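Local coordinates for protein LEC-6 (PDB 3VV1) that binds galactose-containing glycans as a nematode galectin, with a preference for saccharides in which galactose is joined to fucose, at residues A[50-55]-A[61-66]; A[69-74]-A[92-97]. All blocks are in the same frame, centred on the assembly; numbering follows the deposited sequence.

How the contacts relate
Both contacts belong to the galectin beta-sandwich, their centres about 17 Å apart, and they follow one another along the chain: contact 1 closes at residue 66 before contact 2 opens at 69. Contact 1 joins strand 46-54 of the six-stranded sheet to strand 60-66 of the sugar-binding sheet across the core. Contact 2 lies wholly on the sugar-binding side, between strand 71-78 and the 92-97 segment. Strands 60-66 and 71-78 are antiparallel neighbours, so the contacts meet directly: Leu65 O lies 2.8 Å from Val72 N, probably hydrogen-bonded. Strand 60-66 sends Phe61 and Ile63 into the core, while His62 and Asn64, on its other face, lie beside the galactose-binding His74 of the next strand.

Contact 1: A[50-55]-A[61-66]; sequences LVLLPT and FHINLR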
loop_
_atom_site.group_PDB
_atom_site.type_symbol
_atom_site.label_atom_id
_atom_site.label_comp_id
_atom_site.label_asym_id
_atom_site.label_seq_id
_atom_site.Cartn_x
_atom_site.Cartn_y
_atom_site.Cartn_z
ATOM N N LEU A 50 4.969 -10.556 8.911
ATOM C CA LEU A 50 5.045 -9.724 10.111
ATOM C C LEU A 50 6.329 -10.017 10.816
ATOM O O LEU A 50 6.705 -11.202 10.910
ATOM C CB LEU A 50 3.891 -10.124 11.028
ATOM C CG LEU A 50 2.503 -9.879 10.453
ATOM C CD1 LEU A 50 1.499 -10.511 11.413
ATOM C CD2 LEU A 50 2.223 -8.392 10.310
ATOM N N VAL A 51 7.011 -8.986 11.314
ATOM C CA VAL A 51 8.139 -9.290 12.239
ATOM C C VAL A 51 7.600 -8.816 13.573
ATOM O O VAL A 51 7.182 -7.637 13.689
ATOM C CB VAL A 51 9.405 -8.521 11.846
ATOM C CG1 VAL A 51 10.502 -8.739 12.931
ATOM C CG2 VAL A 51 9.900 -9.050 10.486
ATOM N N LEU A 52 7.561 -9.727 14.523
ATOM C CA LEU A 52 6.827 -9.509 15.786
ATOM C C LEU A 52 7.647 -9.892 16.993
ATOM O O LEU A 52 8.555 -10.710 16.924
ATOM C CB LEU A 52 5.557 -10.412 15.821
ATOM C CG LEU A 52 4.552 -10.494 14.739
ATOM C CD1 LEU A 52 3.588 -11.619 15.002
ATOM C CD2 LEU A 52 3.845 -9.114 14.743
ATOM N N LEU A 53 7.342 -9.251 18.117
ATOM C CA LEU A 53 7.951 -9.590 19.405
ATOM C C LEU A 53 6.791 -9.767 20.405
ATOM O O LEU A 53 6.184 -8.777 20.799
ATOM C CB LEU A 53 8.873 -8.417 19.855
ATOM C CG LEU A 53 9.447 -8.435 21.270
ATOM C CD1 LEU A 53 10.610 -9.361 21.355
ATOM C CD2 LEU A 53 10.007 -7.046 21.656
ATOM N N PRO A 54 6.454 -11.012 20.792
ATOM C CA PRO A 54 5.403 -11.185 21.782
ATOM C C PRO A 54 5.894 -10.550 23.077
ATOM O O PRO A 54 7.094 -10.635 23.391
ATOM C CB PRO A 54 5.302 -12.724 21.927
ATOM C CG PRO A 54 5.888 -13.273 20.663
ATOM C CD PRO A 54 7.030 -12.322 20.382
ATOM N N THR A 55 4.994 -9.904 23.828
ATOM C CA THR A 55 5.397 -9.186 25.070
ATOM C C THR A 55 4.720 -9.841 26.272
ATOM O O THR A 55 3.848 -10.704 26.108
ATOM C CB THR A 55 4.996 -7.693 25.049
ATOM O OG1 THR A 55 3.562 -7.619 25.118
ATOM C CG2 THR A 55 5.547 -6.963 23.802
ATOM N N PHE A 61 -1.960 -12.944 22.107
ATOM C CA PHE A 61 -2.081 -11.949 21.069
ATOM C C PHE A 61 -2.744 -12.644 19.906
ATOM O O PHE A 61 -2.743 -13.892 19.788
ATOM C CB PHE A 61 -0.712 -11.309 20.648
ATOM C CG PHE A 61 0.233 -12.235 19.889
ATOM C CD1 PHE A 61 0.160 -12.369 18.512
ATOM C CD2 PHE A 61 1.256 -12.903 20.588
ATOM C CE1 PHE A 61 1.083 -13.167 17.826
ATOM C CE2 PHE A 61 2.166 -13.749 19.909
ATOM C CZ PHE A 61 2.075 -13.862 18.518
ATOM N N HIS A 62 -3.309 -11.857 19.012
ATOM C CA HIS A 62 -3.890 -12.499 17.812
ATOM C C HIS A 62 -3.743 -11.644 16.591
ATOM O O HIS A 62 -3.551 -10.425 16.680
ATOM C CB HIS A 62 -5.375 -12.912 18.038
ATOM C CG HIS A 62 -6.277 -11.772 18.304
ATOM N ND1 HIS A 62 -6.585 -11.350 19.563
ATOM C CD2 HIS A 62 -6.930 -10.910 17.435
ATOM C CE1 HIS A 62 -7.440 -10.330 19.485
ATOM N NE2 HIS A 62 -7.639 -10.044 18.192
ATOM N N ILE A 63 -3.840 -12.327 15.425
ATOM C CA ILE A 63 -3.968 -11.661 14.126
ATOM C C ILE A 63 -5.308 -12.101 13.575
ATOM O O ILE A 63 -5.577 -13.296 13.530
ATOM C CB ILE A 63 -2.842 -12.113 13.181
ATOM C CG1 ILE A 63 -1.454 -11.573 13.577
ATOM C CG2 ILE A 63 -3.148 -11.599 11.790
ATOM C CD1 ILE A 63 -0.694 -12.343 14.571
ATOM N N ASN A 64 -6.142 -11.148 13.179
ATOM C CA ASN A 64 -7.420 -11.453 12.444
ATOM C C ASN A 64 -7.331 -11.023 10.998
ATOM O O ASN A 64 -6.935 -9.876 10.729
ATOM C CB ASN A 64 -8.608 -10.731 13.066
ATOM C CG ASN A 64 -9.002 -11.294 14.411
ATOM O OD1 ASN A 64 -8.811 -12.480 14.686
ATOM N ND2 ASN A 64 -9.504 -10.431 15.277
ATOM N N LEU A 65 -7.697 -11.929 10.079
ATOM C CA LEU A 65 -7.890 -11.558 8.661
ATOM C C LEU A 65 -9.401 -11.487 8.504
ATOM O O LEU A 65 -10.079 -12.536 8.605
ATOM C CB LEU A 65 -7.266 -12.621 7.746
ATOM C CG LEU A 65 -5.813 -12.997 8.015
ATOM C CD1 LEU A 65 -5.335 -14.105 7.057
ATOM C CD2 LEU A 65 -4.882 -11.781 7.964
ATOM N N ARG A 66 -9.931 -10.281 8.392
ATOM C CA ARG A 66 -11.396 -10.039 8.546
ATOM C C ARG A 66 -11.972 -9.622 7.197
ATOM O O ARG A 66 -11.360 -8.784 6.501
ATOM C CB ARG A 66 -11.704 -8.826 9.482
ATOM C CG ARG A 66 -11.217 -9.063 10.872
ATOM C CD ARG A 66 -11.620 -7.874 11.727
ATOM N NE ARG A 66 -12.945 -8.215 12.045
ATOM C CZ ARG A 66 -13.419 -8.506 13.261
ATOM N NH1 ARG A 66 -12.684 -8.474 14.365
ATOM N NH2 ARG A 66 -14.655 -8.851 13.324
#
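Leu50 and Ile63 meet tip to tip, Leu50 CD1 lying 3.8 Å from Ile63 CG1, and the rest of the contact is equally apolar. The aromatic part belongs to Phe61. Its CG sits between the backbone N and the carbonyl carbon (chi1 70°), a position that aims the ring at the opposite strand. Pro54 comes obliquely to one side of the ring, with CG 3.8 Å from Phe61 CE2, while Leu52 CD1 lies 4.1 Å from the other meta carbon, Phe61 CE1, also obliquely. In the ring plane, at its edge, lies Ile63 CD1 from the same strand; Leu52 CD1 lies 4.4 Å from this methyl, a looser approach. With all five side chains buried, burial of hydrocarbon holds the pair together. Around them, Val151 and Phe104 also touch Phe61, and Ile147 packs on both Leu50 and Ile63. The strand axes approach to 9.9 Å and run at 150°, a spacing of facing sheets rather than of hydrogen-bonded neighbours. Such side-chain packing between two antiparallel sheets is the core of the galectin beta-sandwich, a fold of the concanavalin-like lectins.

Contact 2: A[69-74]-A[92-97]; sequences DDIVLH and GGWQSE. With GAL (beta-D-galactopyranose), chain C; FUC (alpha-L-fucopyranose), chain B.
Trp94 turns the CH2 corner of its indole onto a face of the His74 imidazole, and both side chains touch the bound galactose. Trp94 CH2 stands 3.5 Å from His74 CG, offset toward the rim of the imidazole, in an edge-to-face pair with planes at 55°. The indole's own face serves the sugar: galactose C5 sits over its centre, 3.9 Å above the plane, and C4 and C6 pack nearby, the CH-pi platform characteristic of galectins. His74 meets the same sugar at its ring edge, where NE2 and galactose O4 share a hydrogen bond of 2.7 Å. Glu97 reaches in with an extended chain beyond CG, and its OE2 accepts from two sugars at once, from galactose O6 at 2.6 Å and from fucose O3 in a very short bond of 2.5 Å. One carboxylate oxygen therefore joins both rings of the disaccharide, consistent with the preference for fucose-containing glycans. Arg78 binds both sugars as well.

Behind this shell, Asn64 OD1 bonds His74 ND1, fixing the rotation of the imidazole, and Arg99 pairs with Glu97 OE1. Ile71, with CG1 anti to the carbonyl carbon (chi1 -61°), sets CD1 3.8 Å from Trp94 CH2. Farther out, Gly92 N donates to the syn lone pair of Asp70 OD1 at 2.8 Å; Thr89 OG1 bonds the same oxygen and Gly91 N bonds OD2, tying the approach to strand 93-94 to the 69-74 segment.

A classic beta bulge, Val72 and Leu73 facing Leu65, interrupts strand 71-78, which lies between strands 60-66 and 83-90; strand 93-94 pairs with the far side of 83-90.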
loop_
_atom_site.group_PDB
_atom_site.type_symbol
_atom_site.label_atom_id
_atom_site.label_comp_id
_atom_site.label_asym_id
_atom_site.label_seq_id
_atom_site.Cartn_x
_atom_site.Cartn_y
_atom_site.Cartn_z
ATOM N N ASP A 69 -17.926 -8.931 7.052
ATOM C CA ASP A 69 -18.974 -9.698 7.763
ATOM C C ASP A 69 -18.430 -10.696 8.790
ATOM O O ASP A 69 -19.215 -11.138 9.679
ATOM C CB ASP A 69 -19.805 -10.455 6.768
ATOM C CG ASP A 69 -20.570 -9.512 5.864
ATOM O OD1 ASP A 69 -20.997 -8.416 6.317
ATOM O OD2 ASP A 69 -20.729 -9.845 4.691
ATOM N N ASP A 70 -17.148 -11.115 8.653
ATOM C CA ASP A 70 -16.698 -12.250 9.463
ATOM C C ASP A 70 -15.222 -12.277 9.596
ATOM O O ASP A 70 -14.525 -11.562 8.834
ATOM C CB ASP A 70 -17.223 -13.577 8.866
ATOM C CG ASP A 70 -18.563 -13.967 9.442
ATOM O OD1 ASP A 70 -18.730 -14.039 10.716
ATOM O OD2 ASP A 70 -19.467 -14.175 8.622
ATOM N N ILE A 71 -14.713 -13.121 10.495
ATOM C CA ILE A 71 -13.270 -13.329 10.591
ATOM C C ILE A 71 -12.900 -14.598 9.793
ATOM O O ILE A 71 -13.381 -15.704 10.097
ATOM C CB ILE A 71 -12.779 -13.504 12.036
ATOM C CG1 ILE A 71 -13.109 -12.216 12.824
ATOM C CG2 ILE A 71 -11.277 -13.807 12.006
ATOM C CD1 ILE A 71 -12.906 -12.416 14.328
ATOM N N VAL A 72 -12.146 -14.444 8.706
ATOM C CA VAL A 72 -11.730 -15.631 7.921
ATOM C C VAL A 72 -10.702 -16.459 8.681
ATOM O O VAL A 72 -10.777 -17.686 8.695
ATOM C CB VAL A 72 -11.167 -15.210 6.556
ATOM C CG1 VAL A 72 -10.396 -16.364 5.869
ATOM C CG2 VAL A 72 -12.308 -14.725 5.658
ATOM N N LEU A 73 -9.724 -15.793 9.332
ATOM C CA LEU A 73 -8.785 -16.485 10.201
ATOM C C LEU A 73 -8.445 -15.659 11.403
ATOM O O LEU A 73 -8.073 -14.473 11.279
ATOM C CB LEU A 73 -7.495 -16.811 9.435
ATOM C CG LEU A 73 -6.340 -17.346 10.302
ATOM C CD1 LEU A 73 -6.642 -18.684 11.002
ATOM C CD2 LEU A 73 -5.102 -17.518 9.455
ATOM N N HIS A 74 -8.636 -16.269 12.591
ATOM C CA HIS A 74 -8.205 -15.684 13.852
ATOM C C HIS A 74 -7.083 -16.598 14.274
ATOM O O HIS A 74 -7.304 -17.781 14.546
ATOM C CB HIS A 74 -9.410 -15.759 14.826
ATOM C CG HIS A 74 -9.069 -15.496 16.289
ATOM N ND1 HIS A 74 -8.910 -14.235 16.774
ATOM C CD2 HIS A 74 -8.964 -16.349 17.383
ATOM C CE1 HIS A 74 -8.726 -14.267 18.117
ATOM N NE2 HIS A 74 -8.733 -15.576 18.496
ATOM N N GLY A 92 -21.004 -14.372 12.340
ATOM C CA GLY A 92 -20.543 -13.818 13.569
ATOM C C GLY A 92 -20.286 -14.805 14.691
ATOM O O GLY A 92 -19.816 -14.414 15.757
ATOM N N GLY A 93 -20.593 -16.082 14.467
ATOM C CA GLY A 93 -20.307 -17.108 15.468
ATOM C C GLY A 93 -19.014 -17.889 15.224
ATOM O O GLY A 93 -18.718 -18.294 14.091
ATOM N N TRP A 94 -18.239 -18.116 16.287
ATOM C CA TRP A 94 -17.046 -18.937 16.184
ATOM C C TRP A 94 -17.340 -20.319 15.717
ATOM O O TRP A 94 -18.302 -20.968 16.178
ATOM C CB TRP A 94 -16.353 -19.035 17.585
ATOM C CG TRP A 94 -15.707 -17.753 18.077
ATOM C CD1 TRP A 94 -16.055 -16.979 19.198
ATOM C CD2 TRP A 94 -14.583 -17.068 17.456
ATOM N NE1 TRP A 94 -15.237 -15.869 19.297
ATOM C CE2 TRP A 94 -14.328 -15.859 18.280
ATOM C CE3 TRP A 94 -13.770 -17.325 16.318
ATOM C CZ2 TRP A 94 -13.320 -14.939 17.953
ATOM C CZ3 TRP A 94 -12.758 -16.403 16.013
ATOM C CH2 TRP A 94 -12.513 -15.252 16.847
ATOM N N GLN A 95 -16.425 -20.823 14.895
ATOM C CA GLN A 95 -16.572 -22.167 14.358
ATOM C C GLN A 95 -15.672 -23.117 15.153
ATOM O O GLN A 95 -15.459 -22.885 16.344
ATOM C CB GLN A 95 -16.325 -22.138 12.817
ATOM C CG GLN A 95 -17.400 -21.244 12.172
ATOM C CD GLN A 95 -17.208 -21.110 10.664
ATOM O OE1 GLN A 95 -16.252 -20.496 10.216
ATOM N NE2 GLN A 95 -18.124 -21.682 9.904
ATOM N N SER A 96 -15.182 -24.198 14.551
ATOM C CA SER A 96 -14.348 -25.186 15.258
ATOM C C SER A 96 -12.905 -24.714 15.399
ATOM O O SER A 96 -12.298 -24.233 14.408
ATOM C CB SER A 96 -14.338 -26.491 14.413
ATOM O OG SER A 96 -13.806 -27.465 15.277
ATOM N N GLU A 97 -12.331 -24.868 16.597
ATOM C CA GLU A 97 -10.944 -24.477 16.782
ATOM C C GLU A 97 -9.986 -25.557 16.212
ATOM O O GLU A 97 -10.221 -26.779 16.372
ATOM C CB GLU A 97 -10.616 -24.314 18.262
ATOM C CG GLU A 97 -11.341 -23.126 18.854
ATOM C CD GLU A 97 -11.067 -22.964 20.354
ATOM O OE1 GLU A 97 -10.573 -23.919 21.003
ATOM O OE2 GLU A 97 -11.414 -21.891 20.860
HETATM C C1 GAL C . -12.302 -17.991 22.758
HETATM C C2 GAL C . -11.600 -16.621 23.003
HETATM C C3 GAL C . -11.698 -15.772 21.791
HETATM C C4 GAL C . -11.172 -16.553 20.577
HETATM C C5 GAL C . -11.919 -17.893 20.490
HETATM C C6 GAL C . -11.445 -18.723 19.273
HETATM O O2 GAL C . -12.244 -15.984 24.084
HETATM O O3 GAL C . -10.857 -14.597 21.954
HETATM O O4 GAL C . -9.748 -16.772 20.713
HETATM O O5 GAL C . -11.702 -18.640 21.634
HETATM O O6 GAL C . -12.176 -19.964 19.247
HETATM C C1 FUC B . -11.600 -20.377 26.687
HETATM C C2 FUC B . -10.788 -21.038 25.484
HETATM C C3 FUC B . -11.713 -21.297 24.251
HETATM C C4 FUC B . -12.742 -20.163 23.981
HETATM C C5 FUC B . -13.776 -20.110 25.121
HETATM C C6 FUC B . -14.708 -18.959 24.793
HETATM O O1 FUC B . -11.448 -21.130 27.881
HETATM O O2 FUC B . -9.867 -22.227 25.840
HETATM O O3 FUC B . -10.831 -21.364 23.190
HETATM O O4 FUC B . -12.033 -18.824 23.873
HETATM O O5 FUC B . -13.031 -19.847 26.373
#